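Local coordinates for protein eukaryotic Translation Initiation 4E (Schistosoma mansoni, PDB 3HXI) that binds the 7-methylguanosine cap of messenger RNAs, probably to initiate translation, and is bound by 4E-BP, an inhibitor of protein synthesis, at residues A[51-56]-A[62-67]; A[124-129]-A[133-138]. All blocks are in the same frame, centred on the assembly; numbering follows the deposited sequence.

Interaction 1 (A[51-56]-A[62-67])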
loop_
_atom_site.group_PDB
_atom_site.type_symbol
_atom_site.label_atom_id
_atom_site.label_comp_id
_atom_site.label_asym_id
_atom_site.label_seq_id
_atom_site.Cartn_x
_atom_site.Cartn_y
_atom_site.Cartn_z
ATOM N N HIS A 51 -3.441 -4.975 -16.629
ATOM C CA HIS A 51 -2.284 -5.237 -17.486
ATOM C C HIS A 51 -1.023 -5.645 -16.729
ATOM O O HIS A 51 0.074 -5.662 -17.294
ATOM C CB HIS A 51 -1.994 -4.012 -18.346
ATOM C CG HIS A 51 -3.095 -3.687 -19.306
ATOM N ND1 HIS A 51 -3.406 -2.395 -19.672
ATOM C CD2 HIS A 51 -3.969 -4.486 -19.965
ATOM C CE1 HIS A 51 -4.414 -2.411 -20.526
ATOM N NE2 HIS A 51 -4.779 -3.667 -20.717
ATOM N N THR A 52 -1.175 -5.946 -15.445
ATOM C CA THR A 52 -0.060 -6.398 -14.630
ATOM C C THR A 52 -0.530 -7.612 -13.852
ATOM O O THR A 52 -1.732 -7.863 -13.765
ATOM C CB THR A 52 0.438 -5.303 -13.667
ATOM O OG1 THR A 52 -0.661 -4.837 -12.874
ATOM C CG2 THR A 52 1.030 -4.126 -14.439
ATOM N N VAL A 53 0.418 -8.356 -13.285
ATOM C CA VAL A 53 0.123 -9.643 -12.661
ATOM C C VAL A 53 -0.833 -9.485 -11.453
ATOM O O VAL A 53 -0.703 -8.521 -10.676
ATOM C CB VAL A 53 1.448 -10.368 -12.308
ATOM C CG1 VAL A 53 2.306 -9.525 -11.331
ATOM C CG2 VAL A 53 1.202 -11.810 -11.800
ATOM N N ARG A 54 -1.812 -10.389 -11.323
ATOM C CA ARG A 54 -2.708 -10.403 -10.147
ATOM C C ARG A 54 -1.967 -10.896 -8.903
ATOM O O ARG A 54 -1.132 -11.789 -9.019
ATOM C CB ARG A 54 -3.940 -11.284 -10.383
ATOM C CG ARG A 54 -4.841 -10.868 -11.529
ATOM C CD ARG A 54 -5.977 -9.995 -11.028
ATOM N NE ARG A 54 -5.496 -8.705 -10.525
ATOM C CZ ARG A 54 -6.118 -8.013 -9.570
ATOM N NH1 ARG A 54 -5.640 -6.852 -9.164
ATOM N NH2 ARG A 54 -7.222 -8.492 -9.020
ATOM N N PRO A 55 -2.260 -10.319 -7.710
ATOM C CA PRO A 55 -1.613 -10.838 -6.495
ATOM C C PRO A 55 -1.651 -12.372 -6.340
ATOM O O PRO A 55 -0.675 -12.966 -5.871
ATOM C CB PRO A 55 -2.381 -10.149 -5.362
ATOM C CG PRO A 55 -2.824 -8.849 -5.962
ATOM C CD PRO A 55 -3.136 -9.166 -7.416
ATOM N N ARG A 56 -2.746 -13.021 -6.734
ATOM C CA ARG A 56 -2.839 -14.463 -6.516
ATOM C C ARG A 56 -1.939 -15.262 -7.455
ATOM O O ARG A 56 -1.641 -16.423 -7.182
ATOM C CB ARG A 56 -4.294 -14.933 -6.582
ATOM N N LYS A 62 8.426 -11.501 -5.233
ATOM C CA LYS A 62 8.217 -10.436 -6.235
ATOM C C LYS A 62 7.109 -9.543 -5.706
ATOM O O LYS A 62 6.011 -10.020 -5.450
ATOM C CB LYS A 62 7.815 -11.003 -7.593
ATOM C CG LYS A 62 7.313 -9.932 -8.601
ATOM C CD LYS A 62 7.136 -10.503 -10.015
ATOM C CE LYS A 62 6.090 -9.712 -10.808
ATOM N NZ LYS A 62 6.194 -9.981 -12.279
ATOM N N ASP A 63 7.402 -8.266 -5.511
ATOM C CA ASP A 63 6.511 -7.412 -4.743
ATOM C C ASP A 63 5.916 -6.303 -5.612
ATOM O O ASP A 63 6.487 -5.944 -6.639
ATOM C CB ASP A 63 7.254 -6.808 -3.536
ATOM C CG ASP A 63 7.794 -7.868 -2.565
ATOM O OD1 ASP A 63 7.396 -9.030 -2.676
ATOM O OD2 ASP A 63 8.619 -7.537 -1.673
ATOM N N LEU A 64 4.778 -5.768 -5.176
ATOM C CA LEU A 64 4.086 -4.674 -5.844
ATOM C C LEU A 64 4.064 -3.469 -4.904
ATOM O O LEU A 64 3.728 -3.605 -3.718
ATOM C CB LEU A 64 2.649 -5.075 -6.166
ATOM C CG LEU A 64 2.431 -6.416 -6.869
ATOM C CD1 LEU A 64 0.915 -6.724 -6.958
ATOM C CD2 LEU A 64 3.089 -6.396 -8.247
ATOM N N TYR A 65 4.432 -2.306 -5.442
ATOM C CA TYR A 65 4.455 -1.042 -4.686
ATOM C C TYR A 65 3.608 -0.015 -5.414
ATOM O O TYR A 65 3.810 0.202 -6.622
ATOM C CB TYR A 65 5.895 -0.497 -4.596
ATOM C CG TYR A 65 6.810 -1.212 -3.608
ATOM C CD1 TYR A 65 7.140 -0.611 -2.378
ATOM C CD2 TYR A 65 7.339 -2.484 -3.895
ATOM C CE1 TYR A 65 7.968 -1.258 -1.459
ATOM C CE2 TYR A 65 8.173 -3.141 -2.984
ATOM C CZ TYR A 65 8.484 -2.516 -1.764
ATOM O OH TYR A 65 9.293 -3.146 -0.827
ATOM N N MET A 66 2.682 0.632 -4.703
ATOM C CA MET A 66 1.932 1.752 -5.296
ATOM C C MET A 66 2.060 2.987 -4.414
ATOM O O MET A 66 1.595 2.983 -3.263
ATOM C CB MET A 66 0.457 1.417 -5.533
ATOM C CG MET A 66 -0.307 2.571 -6.232
ATOM S SD MET A 66 -2.108 2.464 -6.174
ATOM C CE MET A 66 -2.414 2.959 -4.470
ATOM N N PHE A 67 2.708 4.024 -4.953
ATOM C CA PHE A 67 3.048 5.228 -4.194
ATOM C C PHE A 67 2.629 6.514 -4.907
ATOM O O PHE A 67 2.657 6.570 -6.132
ATOM C CB PHE A 67 4.564 5.246 -3.916
ATOM C CG PHE A 67 4.945 4.446 -2.693
ATOM C CD1 PHE A 67 5.363 5.082 -1.527
ATOM C CD2 PHE A 67 4.837 3.055 -2.698
ATOM C CE1 PHE A 67 5.679 4.334 -0.360
ATOM C CE2 PHE A 67 5.149 2.299 -1.539
ATOM C CZ PHE A 67 5.568 2.946 -0.378
#
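Leu64 faces Val53 and Pro55 across a loop-on-strand contact of the eIF4E fold, whose curved antiparallel sheet carries helices on one side and holds the mRNA cap on the other. Leu64 belongs to strand 63-67; Val53 and Pro55 belong to the irregular chain that follows helix 42-50. The side chains alternate along the strand, so Leu64 is directed to the loop and to Trp100 of helix 96-108, while Asp63 and Tyr65 project to the cap side.

The leucine can be followed outward. Its CB starts toward the loop, and with chi1 at -50° the branch point CG continues in that direction and carries the fork. CD1 goes to the proline side, where it lies 4.4 Å from Pro55 CG, touches the Phe126 ring of the neighbouring strand 121-127 and also approaches the carbonyl oxygen of Val53; CD2 goes to the valine side, 4.5 Å from Val53 CG1. One forked side chain thus serves two loop residues, which suits leucine, although these van der Waals contacts are not close. No hydrogen bond joins the two segments.

Arg54, between those two residues, turns away and forms a salt bridge with Asp101; Pro55 CD lies 3.7 Å above one face of its guanidinium, offset toward the rim. Pro55 is a fitting link here, since its rigid ring offers apolar carbon to Leu64 and to Arg54.

Val53 has a further neighbour at the outer margin. Lys62 leaves the backbone with CG opposite N (chi1 169°) and runs on extended, long enough to carry its far end to the loop. Its apolar methylenes can pack while the amine stays near the surface: CE rests 3.8 Å from Val53 CG1, and NZ follows at 4.0 Å from that same methyl carbon.

Interaction 2 (A[124-129]-A[133-138]); sequences AVFQPR and SKLSVW. With GTG (7-methyl-guanosine-5'-triphosphate-5'-guanosine), chain C.
Gln127 and Lys134 face each other in a hydrogen-bonded pair of an antiparallel beta hairpin that grips the cap triphosphate. Two-way backbone bonds join this pair and Val125 with Ser136; Gln127 N meets Lys134 O at 2.8 Å. Ser133 OG accepts Arg129 N (3.1 Å, 160°), on a short side chain turned beside its backbone N.

Gln127 uses both ends of its amide. NE2 donates to GTG O2A at 3.2 Å and to Asp63, while two waters lie 2.7 Å from OE1; one also meets Ser136 OG, and the other donates to OE1 and GTG O2A and accepts from Lys134 NZ. Arg129 divides its donors: NE reaches O1B at 2.8 Å, NH1 meets O1A at the guanidinium edge, and NH2 bonds Pro128 O from above the carbonyl plane, besides pairing with Asp63. Together, bonds from all three nitrogens orient the guanidinium. Val125 CG2 packs 3.5 Å from Trp138 NE1, and GTG C7X lies at the indole edge.

On the opposite face, Phe126 packs with Leu135 CD1 at its ring edge, suiting the helix-covered side. Lys134, bent at chi3 (-79°), brings its amine to the phosphate that Arg129 also holds: NZ donates to GTG O1B at 2.8 Å.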
loop_
_atom_site.group_PDB
_atom_site.type_symbol
_atom_site.label_atom_id
_atom_site.label_comp_id
_atom_site.label_asym_id
_atom_site.label_seq_id
_atom_site.Cartn_x
_atom_site.Cartn_y
_atom_site.Cartn_z
ATOM N N ALA A 124 1.239 1.870 -0.808
ATOM C CA ALA A 124 0.862 0.515 -0.398
ATOM C C ALA A 124 1.826 -0.512 -1.014
ATOM O O ALA A 124 2.430 -0.265 -2.072
ATOM C CB ALA A 124 -0.574 0.211 -0.802
ATOM N N VAL A 125 1.964 -1.651 -0.352
ATOM C CA VAL A 125 2.929 -2.685 -0.754
ATOM C C VAL A 125 2.293 -4.064 -0.581
ATOM O O VAL A 125 1.721 -4.348 0.469
ATOM C CB VAL A 125 4.206 -2.641 0.116
ATOM C CG1 VAL A 125 5.302 -3.589 -0.442
ATOM C CG2 VAL A 125 4.757 -1.215 0.244
ATOM N N PHE A 126 2.405 -4.898 -1.606
ATOM C CA PHE A 126 2.041 -6.295 -1.514
ATOM C C PHE A 126 3.276 -7.182 -1.631
ATOM O O PHE A 126 4.027 -7.073 -2.591
ATOM C CB PHE A 126 1.054 -6.679 -2.611
ATOM C CG PHE A 126 0.663 -8.122 -2.547
ATOM C CD1 PHE A 126 0.108 -8.634 -1.380
ATOM C CD2 PHE A 126 0.938 -8.981 -3.608
ATOM C CE1 PHE A 126 -0.239 -9.996 -1.288
ATOM C CE2 PHE A 126 0.612 -10.339 -3.528
ATOM C CZ PHE A 126 0.011 -10.843 -2.381
ATOM N N GLN A 127 3.473 -8.054 -0.648
ATOM C CA GLN A 127 4.653 -8.918 -0.587
ATOM C C GLN A 127 4.224 -10.379 -0.425
ATOM O O GLN A 127 3.893 -10.821 0.668
ATOM C CB GLN A 127 5.581 -8.497 0.553
ATOM C CG GLN A 127 6.069 -7.067 0.413
ATOM C CD GLN A 127 6.903 -6.638 1.589
ATOM O OE1 GLN A 127 6.419 -6.599 2.723
ATOM N NE2 GLN A 127 8.170 -6.331 1.333
ATOM N N PRO A 128 4.213 -11.131 -1.532
ATOM C CA PRO A 128 3.898 -12.559 -1.435
ATOM C C PRO A 128 5.085 -13.345 -0.864
ATOM O O PRO A 128 6.214 -13.215 -1.339
ATOM C CB PRO A 128 3.616 -12.956 -2.886
ATOM C CG PRO A 128 4.448 -12.013 -3.686
ATOM C CD PRO A 128 4.472 -10.709 -2.915
ATOM N N ARG A 129 4.824 -14.134 0.171
ATOM C CA ARG A 129 5.862 -14.920 0.810
ATOM C C ARG A 129 5.330 -16.300 1.134
ATOM O O ARG A 129 4.153 -16.458 1.459
ATOM C CB ARG A 129 6.341 -14.274 2.108
ATOM C CG ARG A 129 6.939 -12.873 1.991
ATOM C CD ARG A 129 8.298 -12.889 1.296
ATOM N NE ARG A 129 8.853 -11.541 1.259
ATOM C CZ ARG A 129 8.556 -10.634 0.338
ATOM N NH1 ARG A 129 9.117 -9.429 0.392
ATOM N NH2 ARG A 129 7.714 -10.940 -0.648
ATOM N N SER A 133 2.171 -14.038 3.513
ATOM C CA SER A 133 2.259 -12.829 2.695
ATOM C C SER A 133 1.924 -11.617 3.560
ATOM O O SER A 133 1.407 -11.760 4.675
ATOM C CB SER A 133 1.322 -12.939 1.467
ATOM O OG SER A 133 1.715 -14.008 0.593
ATOM N N LYS A 134 2.278 -10.427 3.067
ATOM C CA LYS A 134 2.122 -9.208 3.841
ATOM C C LYS A 134 1.591 -8.108 2.933
ATOM O O LYS A 134 2.023 -7.984 1.784
ATOM C CB LYS A 134 3.466 -8.770 4.426
ATOM C CG LYS A 134 4.076 -9.757 5.434
ATOM C CD LYS A 134 5.465 -9.325 5.820
ATOM C CE LYS A 134 6.500 -9.696 4.724
ATOM N NZ LYS A 134 7.893 -9.632 5.267
ATOM N N LEU A 135 0.658 -7.316 3.448
ATOM C CA LEU A 135 0.267 -6.070 2.787
ATOM C C LEU A 135 0.622 -4.962 3.763
ATOM O O LEU A 135 0.500 -5.157 4.972
ATOM C CB LEU A 135 -1.234 -6.026 2.504
ATOM C CG LEU A 135 -1.801 -6.620 1.209
ATOM C CD1 LEU A 135 -1.908 -8.153 1.330
ATOM C CD2 LEU A 135 -3.190 -6.040 0.907
ATOM N N SER A 136 1.025 -3.811 3.247
ATOM C CA SER A 136 1.463 -2.707 4.098
ATOM C C SER A 136 0.919 -1.415 3.518
ATOM O O SER A 136 0.764 -1.301 2.309
ATOM C CB SER A 136 2.989 -2.619 4.101
ATOM O OG SER A 136 3.569 -3.665 4.850
ATOM N N VAL A 137 0.663 -0.440 4.382
ATOM C CA VAL A 137 0.423 0.923 3.943
ATOM C C VAL A 137 1.447 1.792 4.656
ATOM O O VAL A 137 1.518 1.796 5.884
ATOM C CB VAL A 137 -0.979 1.410 4.294
ATOM C CG1 VAL A 137 -1.097 2.928 4.056
ATOM C CG2 VAL A 137 -2.022 0.638 3.510
ATOM N N TRP A 138 2.216 2.534 3.871
ATOM C CA TRP A 138 3.273 3.399 4.377
ATOM C C TRP A 138 2.717 4.802 4.590
ATOM O O TRP A 138 2.025 5.334 3.706
ATOM C CB TRP A 138 4.376 3.453 3.323
ATOM C CG TRP A 138 5.243 2.215 3.250
ATOM C CD1 TRP A 138 4.878 0.908 3.493
ATOM C CD2 TRP A 138 6.622 2.186 2.885
ATOM N NE1 TRP A 138 5.963 0.073 3.291
ATOM C CE2 TRP A 138 7.045 0.837 2.931
ATOM C CE3 TRP A 138 7.545 3.179 2.510
ATOM C CZ2 TRP A 138 8.365 0.454 2.639
ATOM C CZ3 TRP A 138 8.846 2.804 2.226
ATOM C CH2 TRP A 138 9.243 1.442 2.271
HETATM P PA GTG C . 11.463 -7.261 3.038
HETATM O O1A GTG C . 11.373 -7.821 1.644
HETATM O O2A GTG C . 10.468 -6.244 3.555
HETATM O O3A GTG C . 11.576 -8.407 4.156
HETATM P PB GTG C . 11.326 -9.974 4.034
HETATM O O1B GTG C . 9.969 -10.270 3.445
HETATM O O2B GTG C . 11.693 -10.543 5.400
HETATM O O3B GTG C . 12.513 -10.384 3.029
HETATM N N9A GTG C . 14.787 -3.172 2.061
HETATM C C8A GTG C . 13.454 -3.227 2.156
HETATM N N7A GTG C . 12.956 -1.981 1.990
HETATM C C7X GTG C . 11.507 -1.663 2.028
HETATM C C5A GTG C . 13.990 -1.160 1.793
HETATM C C6A GTG C . 14.047 0.221 1.572
HETATM O O6A GTG C . 13.028 0.948 1.521
HETATM N N1A GTG C . 15.271 0.787 1.426
HETATM C C2A GTG C . 16.400 0.010 1.470
HETATM N N2A GTG C . 17.625 0.545 1.322
HETATM N N3A GTG C . 16.336 -1.324 1.679
HETATM C C4A GTG C . 15.137 -1.913 1.833
HETATM O O5D GTG C . 12.879 -6.558 3.135
HETATM C C5D GTG C . 14.049 -7.324 2.867
HETATM C C4D GTG C . 15.257 -6.414 2.895
HETATM O O4D GTG C . 15.170 -5.515 1.798
HETATM C C3D GTG C . 15.341 -5.538 4.129
HETATM O O3D GTG C . 15.908 -6.244 5.230
HETATM C C2D GTG C . 16.212 -4.408 3.635
HETATM O O2D GTG C . 17.592 -4.804 3.676
HETATM C C1D GTG C . 15.768 -4.277 2.183
HETATM P PG GTG C . 12.739 -11.808 2.321
HETATM O O1G GTG C . 11.500 -12.644 2.262
HETATM O O2G GTG C . 14.022 -12.407 2.870
HETATM O O5E GTG C . 13.072 -11.298 0.834
HETATM C C5E GTG C . 12.033 -10.783 0.003
HETATM C C4E GTG C . 12.585 -10.465 -1.372
HETATM O O4E GTG C . 13.563 -9.429 -1.248
HETATM C C3E GTG C . 13.307 -11.639 -2.007
HETATM O O3E GTG C . 13.200 -11.475 -3.431
HETATM C C2E GTG C . 14.766 -11.442 -1.619
HETATM O O2E GTG C . 15.680 -12.054 -2.543
HETATM C C1E GTG C . 14.851 -9.923 -1.663
HETATM N N9B GTG C . 15.847 -9.270 -0.792
HETATM C C8B GTG C . 15.668 -9.519 0.619
HETATM N N7B GTG C . 16.747 -8.713 1.181
HETATM C C5B GTG C . 17.390 -8.078 0.155
HETATM C C6B GTG C . 18.528 -7.143 0.100
HETATM O O6B GTG C . 19.069 -6.810 1.188
HETATM N N1B GTG C . 18.940 -6.707 -1.124
HETATM C C2B GTG C . 18.318 -7.100 -2.289
HETATM N N2B GTG C . 18.735 -6.648 -3.498
HETATM N N3B GTG C . 17.265 -7.954 -2.303
HETATM C C4B GTG C . 16.784 -8.436 -1.140
HETATM O O HOH W 1 3.948 -5.486 2.661
HETATM O O HOH W 2 8.105 -6.747 4.836
#

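In the fold
Interactions 1 and 2 share one sheet, in which strands 63-68 and 121-127 are neighbours; their centres lie about 10 Å apart. Met66 O and Ala124 N, 2.7 Å apart, probably form a hydrogen bond between them. On the cap side, Asp63 OD1 forms a salt bridge with Arg129 NH2 at 2.8 Å, so the first contact's strand supplies a second-shell carboxylate to a phosphate-binding arginine of the second. Tyr65 touches the ligand too, whereas the side chain of Lys62 stays about 7 Å from it. On the helix side, Phe126 of interaction 2 packs against Leu64 and Pro55, joining the loop 51-56 to the hairpin behind the cap pocket.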